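Side-chain contact in ADP compounds hydrolase NudE (Escherichia coli, PDB 1VHZ), which hydrolyses ADP-ribose, NADH and diadenosine polyphosphates such as Ap3A and Ap2A, using magnesium or another divalent cation, as a homodimeric Nudix enzyme: residues F166-A169 and R170-S173. Sequence-based numbering, arbitrary orientation.
Sequences FNEA and RNVS
Glu168 starts out extended, with CG anti to the backbone N (chi1 -175°), then bends at chi2 (-84°), and this fold-back brings its carboxylate to the N-H groups of Arg170 and Asn171 at the N-terminal end of the helix. OE1 takes the N of Asn171 at 2.9 Å, nearly in line with its own C-O bond, and a weak, bent bond from the N of Arg170. OE2 receives NE of Arg170 at 2.8 Å from its syn side, a salt bridge in which carboxylate and guanidinium planes stand 70° apart. Glu168 is thus the N-cap of helix 169-184, which follows the loop after strand 149-153 in this Nudix domain, and its O accepts from Val172 N at 2.9 Å. OE2 also accepts from Ala118 N of the second subunit, so the cap is tied into the dimer interface. With an alanine here, the N-H groups of Arg170 and Asn171 would probably lose the OE1 cap, and the guanidinium its carboxylate partner. Asn171 lays its CB over one face of the Phe166 ring, a CH-pi contact 3.9 Å from the centroid, while its ND2 donates to Phe166 O at 3.2 Å, that oxygen close to the amide plane; OD1 is hydrogen-bonded to NZ of Lys81. The same Phe166 O takes Glu168 N, closing the inverse gamma turn centred on Asn167. Val172 CG2 meets the ring obliquely, 4.1 Å from CE1 of Phe166. In the first turn, Ala169 O is gripped from opposite faces by N and OG of Ser173, the hydroxyl at 2.8 Å; that OG also hydrogen-bonds Ser173 OG of the second subunit.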
loop_
_atom_site.group_PDB
_atom_site.type_symbol
_atom_site.label_atom_id
_atom_site.label_comp_id
_atom_site.label_asym_id
_atom_site.label_seq_id
_atom_site.Cartn_x
_atom_site.Cartn_y
_atom_site.Cartn_z
ATOM N N PHE A 166 -6.294 9.943 -6.436
ATOM C CA PHE A 166 -5.144 10.068 -5.593
ATOM C C PHE A 166 -5.161 9.064 -4.440
ATOM O O PHE A 166 -4.097 8.711 -3.950
ATOM C CB PHE A 166 -5.106 11.491 -4.964
ATOM C CG PHE A 166 -3.999 11.666 -3.952
ATOM C CD1 PHE A 166 -4.229 11.461 -2.607
ATOM C CD2 PHE A 166 -2.721 12.040 -4.358
ATOM C CE1 PHE A 166 -3.225 11.634 -1.666
ATOM C CE2 PHE A 166 -1.711 12.214 -3.427
ATOM C CZ PHE A 166 -1.962 12.004 -2.072
ATOM N N ASN A 167 -6.346 8.651 -3.980
ATOM C CA ASN A 167 -6.459 7.794 -2.808
ATOM C C ASN A 167 -5.937 6.382 -2.925
ATOM O O ASN A 167 -6.675 5.404 -2.959
ATOM C CB ASN A 167 -7.898 7.847 -2.252
ATOM C CG ASN A 167 -8.166 9.229 -1.655
ATOM O OD1 ASN A 167 -7.248 9.965 -1.295
ATOM N ND2 ASN A 167 -9.413 9.640 -1.557
ATOM N N GLU A 168 -4.623 6.254 -2.961
ATOM C CA GLU A 168 -3.861 5.016 -3.060
ATOM C C GLU A 168 -2.969 4.965 -1.821
ATOM O O GLU A 168 -2.408 5.998 -1.439
ATOM C CB GLU A 168 -3.107 4.985 -4.379
ATOM C CG GLU A 168 -2.362 3.699 -4.669
ATOM C CD GLU A 168 -0.994 3.647 -4.019
ATOM O OE1 GLU A 168 -0.468 4.719 -3.646
ATOM O OE2 GLU A 168 -0.434 2.544 -3.896
ATOM N N ALA A 169 -2.831 3.808 -1.179
ATOM C CA ALA A 169 -2.096 3.698 0.069
ATOM C C ALA A 169 -0.723 4.325 0.130
ATOM O O ALA A 169 -0.379 4.872 1.209
ATOM C CB ALA A 169 -2.028 2.255 0.586
ATOM N N ARG A 170 0.092 4.216 -0.893
ATOM C CA ARG A 170 1.437 4.805 -0.886
ATOM C C ARG A 170 1.352 6.321 -1.014
ATOM O O ARG A 170 2.096 7.013 -0.308
ATOM C CB ARG A 170 2.286 4.186 -1.999
ATOM C CG ARG A 170 2.557 2.694 -1.720
ATOM C CD ARG A 170 3.095 1.980 -2.975
ATOM N NE ARG A 170 2.317 2.314 -4.145
ATOM C CZ ARG A 170 2.620 2.064 -5.406
ATOM N NH1 ARG A 170 1.813 2.449 -6.400
ATOM N NH2 ARG A 170 3.745 1.439 -5.698
ATOM N N ASN A 171 0.422 6.820 -1.850
ATOM C CA ASN A 171 0.238 8.254 -1.990
ATOM C C ASN A 171 -0.233 8.859 -0.665
ATOM O O ASN A 171 0.290 9.882 -0.212
ATOM C CB ASN A 171 -0.820 8.646 -3.055
ATOM C CG ASN A 171 -0.322 8.503 -4.479
ATOM O OD1 ASN A 171 0.886 8.508 -4.751
ATOM N ND2 ASN A 171 -1.248 8.324 -5.412
ATOM N N VAL A 172 -1.233 8.222 -0.058
ATOM C CA VAL A 172 -1.783 8.750 1.212
ATOM C C VAL A 172 -0.757 8.716 2.323
ATOM O O VAL A 172 -0.583 9.684 3.062
ATOM C CB VAL A 172 -3.073 8.009 1.569
ATOM C CG1 VAL A 172 -3.569 8.321 2.966
ATOM C CG2 VAL A 172 -4.181 8.351 0.544
ATOM N N SER A 173 -0.018 7.599 2.454
ATOM C CA SER A 173 1.034 7.505 3.455
ATOM C C SER A 173 2.047 8.643 3.260
ATOM O O SER A 173 2.399 9.324 4.211
ATOM C CB SER A 173 1.835 6.189 3.272
ATOM O OG SER A 173 1.049 5.094 3.661
#